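Long-range contact in regulator of polyketide synthase expression (Bifidobacterium adolescentis, PDB 3ONQ), which is of unknown function but probably regulates polyketide synthase gene expression through a PucR-type helix-turn-helix domain: residues 177-189 with 249-261. Sequence-based numbering, arbitrary orientation.
Sequences AREELYRNVYQVL and VLTTALAIGRMRD. With SO4 (sulfate ion), chain R; SO4 (sulfate ion), chain O.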
loop_
_atom_site.group_PDB
_atom_site.type_symbol
_atom_site.label_atom_id
_atom_site.label_comp_id
_atom_site.label_asym_id
_atom_site.label_seq_id
_atom_site.Cartn_x
_atom_site.Cartn_y
_atom_site.Cartn_z
ATOM N N ALA B 177 11.969 6.244 -9.188
ATOM C CA ALA B 177 12.385 6.827 -10.468
ATOM C C ALA B 177 11.622 6.194 -11.626
ATOM O O ALA B 177 11.225 6.888 -12.552
ATOM C CB ALA B 177 13.880 6.690 -10.674
ATOM N N ARG B 178 11.418 4.877 -11.586
ATOM C CA ARG B 178 10.645 4.245 -12.643
ATOM C C ARG B 178 9.261 4.866 -12.690
ATOM O O ARG B 178 8.728 5.147 -13.756
ATOM C CB ARG B 178 10.491 2.746 -12.407
ATOM C CG ARG B 178 11.746 1.927 -12.605
ATOM C CD ARG B 178 11.470 0.486 -12.197
ATOM N NE ARG B 178 12.671 -0.334 -12.234
ATOM C CZ ARG B 178 12.985 -1.267 -11.345
ATOM N NH1 ARG B 178 12.191 -1.520 -10.306
ATOM N NH2 ARG B 178 14.100 -1.955 -11.503
ATOM N N GLU B 179 8.665 5.051 -11.522
ATOM C CA GLU B 179 7.287 5.506 -11.460
ATOM C C GLU B 179 7.186 6.933 -11.981
ATOM O O GLU B 179 6.288 7.240 -12.769
ATOM C CB GLU B 179 6.739 5.406 -10.034
ATOM C CG GLU B 179 5.271 5.813 -9.914
ATOM C CD GLU B 179 4.328 4.782 -10.525
ATOM O OE1 GLU B 179 4.789 3.677 -10.906
ATOM O OE2 GLU B 179 3.120 5.083 -10.624
ATOM N N GLU B 180 8.104 7.805 -11.566
ATOM C CA GLU B 180 8.112 9.177 -12.080
ATOM C C GLU B 180 8.277 9.246 -13.605
ATOM O O GLU B 180 7.588 10.016 -14.272
ATOM C CB GLU B 180 9.191 10.030 -11.408
ATOM C CG GLU B 180 8.884 10.371 -9.948
ATOM C CD GLU B 180 9.866 11.384 -9.375
ATOM O OE1 GLU B 180 10.480 12.145 -10.166
ATOM O OE2 GLU B 180 10.030 11.413 -8.137
ATOM N N LEU B 181 9.185 8.448 -14.152
ATOM C CA LEU B 181 9.387 8.418 -15.604
ATOM C C LEU B 181 8.076 8.034 -16.268
ATOM O O LEU B 181 7.683 8.625 -17.259
ATOM C CB LEU B 181 10.496 7.432 -15.985
ATOM C CG LEU B 181 11.911 7.911 -15.675
ATOM C CD1 LEU B 181 12.921 6.754 -15.621
ATOM C CD2 LEU B 181 12.325 8.977 -16.686
ATOM N N TYR B 182 7.379 7.062 -15.688
ATOM C CA TYR B 182 6.098 6.631 -16.235
ATOM C C TYR B 182 5.031 7.725 -16.109
ATOM O O TYR B 182 4.425 8.134 -17.100
ATOM C CB TYR B 182 5.624 5.347 -15.545
ATOM C CG TYR B 182 4.328 4.792 -16.102
ATOM C CD1 TYR B 182 4.217 4.438 -17.444
ATOM C CD2 TYR B 182 3.223 4.604 -15.285
ATOM C CE1 TYR B 182 3.031 3.916 -17.957
ATOM C CE2 TYR B 182 2.034 4.079 -15.786
ATOM C CZ TYR B 182 1.943 3.739 -17.121
ATOM O OH TYR B 182 0.764 3.222 -17.619
ATOM N N ARG B 183 4.824 8.206 -14.888
ATOM C CA ARG B 183 3.736 9.126 -14.592
ATOM C C ARG B 183 3.995 10.547 -15.045
ATOM O O ARG B 183 3.119 11.174 -15.634
ATOM C CB ARG B 183 3.427 9.149 -13.094
ATOM C CG ARG B 183 3.030 7.818 -12.511
ATOM C CD ARG B 183 1.691 7.378 -13.052
ATOM N NE ARG B 183 1.213 6.144 -12.433
ATOM C CZ ARG B 183 0.078 5.542 -12.775
ATOM N NH1 ARG B 183 -0.683 6.066 -13.734
ATOM N NH2 ARG B 183 -0.297 4.421 -12.168
ATOM N N ASN B 184 5.180 11.066 -14.747
ATOM C CA ASN B 184 5.440 12.487 -14.937
ATOM C C ASN B 184 6.036 12.835 -16.291
ATOM O O ASN B 184 6.096 14.004 -16.653
ATOM C CB ASN B 184 6.362 13.034 -13.854
ATOM C CG ASN B 184 5.765 12.912 -12.460
ATOM O OD1 ASN B 184 4.561 12.735 -12.307
ATOM N ND2 ASN B 184 6.611 12.995 -11.444
ATOM N N VAL B 185 6.510 11.838 -17.025
ATOM C CA VAL B 185 7.083 12.127 -18.333
ATOM C C VAL B 185 6.284 11.421 -19.428
ATOM O O VAL B 185 5.604 12.078 -20.225
ATOM C CB VAL B 185 8.588 11.770 -18.387
ATOM C CG1 VAL B 185 9.193 12.211 -19.712
ATOM C CG2 VAL B 185 9.322 12.432 -17.231
ATOM N N TYR B 186 6.334 10.089 -19.443
ATOM C CA TYR B 186 5.653 9.304 -20.474
ATOM C C TYR B 186 4.155 9.573 -20.546
ATOM O O TYR B 186 3.631 9.890 -21.611
ATOM C CB TYR B 186 5.910 7.816 -20.260
ATOM C CG TYR B 186 5.040 6.885 -21.078
ATOM C CD1 TYR B 186 5.379 6.539 -22.388
ATOM C CD2 TYR B 186 3.890 6.322 -20.530
ATOM C CE1 TYR B 186 4.579 5.655 -23.132
ATOM C CE2 TYR B 186 3.098 5.454 -21.256
ATOM C CZ TYR B 186 3.439 5.121 -22.553
ATOM O OH TYR B 186 2.622 4.250 -23.245
ATOM N N GLN B 187 3.461 9.447 -19.419
ATOM C CA GLN B 187 2.017 9.646 -19.412
ATOM C C GLN B 187 1.625 11.104 -19.682
ATOM O O GLN B 187 0.591 11.366 -20.274
ATOM C CB GLN B 187 1.385 9.127 -18.111
ATOM C CG GLN B 187 1.182 7.622 -18.118
ATOM C CD GLN B 187 0.268 7.149 -16.990
ATOM O OE1 GLN B 187 0.221 7.753 -15.916
ATOM N NE2 GLN B 187 -0.473 6.075 -17.240
ATOM N N VAL B 188 2.455 12.045 -19.253
ATOM C CA VAL B 188 2.174 13.452 -19.515
ATOM C C VAL B 188 2.305 13.730 -21.014
ATOM O O VAL B 188 1.483 14.430 -21.593
ATOM C CB VAL B 188 3.098 14.376 -18.704
ATOM C CG1 VAL B 188 2.988 15.809 -19.196
ATOM C CG2 VAL B 188 2.744 14.297 -17.221
ATOM N N LEU B 189 3.327 13.155 -21.639
ATOM C CA LEU B 189 3.523 13.286 -23.083
ATOM C C LEU B 189 2.305 12.777 -23.843
ATOM O O LEU B 189 1.865 13.396 -24.810
ATOM C CB LEU B 189 4.757 12.495 -23.545
ATOM C CG LEU B 189 6.099 13.183 -23.738
ATOM C CD1 LEU B 189 7.049 12.241 -24.459
ATOM C CD2 LEU B 189 5.921 14.454 -24.545
ATOM N N VAL B 249 16.857 11.312 -21.185
ATOM C CA VAL B 249 15.776 11.135 -20.209
ATOM C C VAL B 249 14.454 10.748 -20.896
ATOM O O VAL B 249 13.791 9.792 -20.506
ATOM C CB VAL B 249 15.569 12.401 -19.338
ATOM C CG1 VAL B 249 14.388 12.211 -18.373
ATOM C CG2 VAL B 249 16.848 12.742 -18.559
ATOM N N LEU B 250 14.087 11.472 -21.943
ATOM C CA LEU B 250 12.835 11.184 -22.638
ATOM C C LEU B 250 12.829 9.773 -23.245
ATOM O O LEU B 250 11.843 9.027 -23.126
ATOM C CB LEU B 250 12.572 12.243 -23.705
ATOM C CG LEU B 250 12.164 13.625 -23.181
ATOM C CD1 LEU B 250 12.393 14.696 -24.238
ATOM C CD2 LEU B 250 10.710 13.623 -22.726
ATOM N N THR B 251 13.939 9.405 -23.870
ATOM C CA THR B 251 14.086 8.083 -24.473
ATOM C C THR B 251 13.845 7.016 -23.401
ATOM O O THR B 251 13.148 6.030 -23.636
ATOM C CB THR B 251 15.493 7.921 -25.102
ATOM O OG1 THR B 251 15.689 8.944 -26.083
ATOM C CG2 THR B 251 15.670 6.547 -25.758
ATOM N N THR B 252 14.399 7.240 -22.215
ATOM C CA THR B 252 14.253 6.292 -21.116
ATOM C C THR B 252 12.794 6.203 -20.688
ATOM O O THR B 252 12.245 5.109 -20.523
ATOM C CB THR B 252 15.130 6.660 -19.905
ATOM O OG1 THR B 252 16.502 6.725 -20.309
ATOM C CG2 THR B 252 14.989 5.613 -18.801
ATOM N N ALA B 253 12.155 7.355 -20.540
ATOM C CA ALA B 253 10.738 7.382 -20.193
ATOM C C ALA B 253 9.869 6.612 -21.205
ATOM O O ALA B 253 8.924 5.913 -20.821
ATOM C CB ALA B 253 10.252 8.825 -20.040
ATOM N N LEU B 254 10.172 6.744 -22.492
ATOM C CA LEU B 254 9.373 6.068 -23.506
ATOM C C LEU B 254 9.516 4.553 -23.379
ATOM O O LEU B 254 8.534 3.820 -23.543
ATOM C CB LEU B 254 9.733 6.528 -24.928
ATOM C CG LEU B 254 9.447 7.982 -25.334
ATOM C CD1 LEU B 254 9.843 8.227 -26.790
ATOM C CD2 LEU B 254 8.003 8.345 -25.133
ATOM N N ALA B 255 10.728 4.090 -23.073
ATOM C CA ALA B 255 10.961 2.666 -22.882
ATOM C C ALA B 255 10.136 2.165 -21.704
ATOM O O ALA B 255 9.425 1.159 -21.821
ATOM C CB ALA B 255 12.465 2.362 -22.662
ATOM N N ILE B 256 10.243 2.863 -20.571
ATOM C CA ILE B 256 9.462 2.530 -19.376
ATOM C C ILE B 256 7.977 2.434 -19.719
ATOM O O ILE B 256 7.329 1.422 -19.454
ATOM C CB ILE B 256 9.653 3.583 -18.256
ATOM C CG1 ILE B 256 11.095 3.588 -17.762
ATOM C CG2 ILE B 256 8.734 3.286 -17.075
ATOM C CD1 ILE B 256 11.494 2.278 -17.179
ATOM N N GLY B 257 7.442 3.497 -20.320
ATOM C CA GLY B 257 6.045 3.537 -20.713
ATOM C C GLY B 257 5.616 2.394 -21.621
ATOM O O GLY B 257 4.591 1.752 -21.375
ATOM N N ARG B 258 6.392 2.133 -22.671
ATOM C CA ARG B 258 6.046 1.071 -23.621
ATOM C C ARG B 258 6.065 -0.320 -23.004
ATOM O O ARG B 258 5.181 -1.127 -23.265
ATOM C CB ARG B 258 6.961 1.110 -24.839
ATOM C CG ARG B 258 6.587 2.204 -25.793
ATOM C CD ARG B 258 7.644 2.422 -26.874
ATOM N NE ARG B 258 7.179 3.399 -27.861
ATOM C CZ ARG B 258 7.965 4.281 -28.475
ATOM N NH1 ARG B 258 9.271 4.307 -28.222
ATOM N NH2 ARG B 258 7.443 5.134 -29.346
HETATM N N MSE B 259 7.075 -0.597 -22.188
HETATM C CA MSE B 259 7.149 -1.872 -21.489
HETATM C C MSE B 259 5.986 -2.027 -20.521
HETATM O O MSE B 259 5.474 -3.122 -20.329
HETATM C CB MSE B 259 8.470 -1.990 -20.735
HETATM C CG MSE B 259 9.660 -1.994 -21.668
HETATM SE SE MSE B 259 11.352 -2.316 -20.797
HETATM C CE MSE B 259 11.447 -0.768 -19.574
ATOM N N ARG B 260 5.562 -0.923 -19.917
ATOM C CA ARG B 260 4.489 -0.990 -18.926
ATOM C C ARG B 260 3.098 -1.148 -19.549
ATOM O O ARG B 260 2.244 -1.858 -19.020
ATOM C CB ARG B 260 4.523 0.237 -18.025
ATOM C CG ARG B 260 3.598 0.108 -16.836
ATOM C CD ARG B 260 4.098 0.930 -15.669
ATOM N NE ARG B 260 3.055 1.064 -14.660
ATOM C CZ ARG B 260 3.191 1.739 -13.524
ATOM N NH1 ARG B 260 4.341 2.346 -13.242
ATOM N NH2 ARG B 260 2.174 1.801 -12.670
ATOM N N ASP B 261 2.884 -0.500 -20.686
ATOM C CA ASP B 261 1.566 -0.445 -21.308
ATOM C C ASP B 261 1.294 -1.542 -22.338
ATOM O O ASP B 261 0.156 -1.726 -22.759
ATOM C CB ASP B 261 1.347 0.929 -21.953
ATOM C CG ASP B 261 1.073 2.013 -20.930
ATOM O OD1 ASP B 261 0.896 1.672 -19.741
ATOM O OD2 ASP B 261 1.021 3.197 -21.310
HETATM S S SO4 R . 3.672 3.663 -28.943
HETATM O O1 SO4 R . 4.615 4.279 -29.874
HETATM O O2 SO4 R . 2.321 4.191 -29.148
HETATM O O3 SO4 R . 3.674 2.216 -29.141
HETATM O O4 SO4 R . 4.100 3.953 -27.579
HETATM S S SO4 O . 5.654 13.256 -7.529
HETATM O O1 SO4 O . 6.493 14.397 -7.892
HETATM O O2 SO4 O . 4.293 13.711 -7.260
HETATM O O3 SO4 O . 5.611 12.290 -8.625
HETATM O O4 SO4 O . 6.201 12.622 -6.333
HETATM O O HOH W 1 6.934 2.282 -14.068
HETATM O O HOH W 2 1.667 2.896 -10.275
HETATM O O HOH W 3 -0.567 5.029 -19.812
#
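Asp-261 receives a tyrosine hydroxyl on each carboxylate oxygen: Tyr-182 OH donates to the syn lone pair of Asp-261 OD1 (2.6 Å), and Tyr-186 OH donates to Asp-261 OD2 at 2.7 Å from the anti side, out of the carboxylate plane. Water 3, which also accepts from Gln-187 NE2, gives OD2 a second donor. Tyrosine suits both places, its ring packing between helices while its hydroxyl reaches the exposed carboxylate of Asp-261. With CG of Tyr-186 anti to the backbone N (chi1 168°), its ring lies flat on Gly-257, which, having no side chain, lets its CA rest 3.2 Å from the Tyr-186 ring centroid in a CH-pi contact. The segments 177-189 and 249-261 cross at 98°, the second lying on the last helix of the PucR-type helix-turn-helix domain, and Leu-181 enters as a knob among Val-249, Thr-252, Ala-253 and Ile-256. Arg-260 lays its extended chain over the Tyr-182 face opposite Gln-187, with ring and guanidinium planes 15° apart. Arg-260 NH1 reaches Glu-179 OE1 in a salt bridge of 2.7 Å, and also donates to water 1. Glu-179 OE2 accepts from Arg-183 NE at 2.8 Å and from water 2, so one carboxylate probably offsets the charges of two arginines, Arg-183 NH2 and Arg-260 NH2 lying 3.6 Å apart. Arg-183 NH1 donates to Gln-187 OE1, and its NH2 to water 2, which also accepts from Arg-260 NH2.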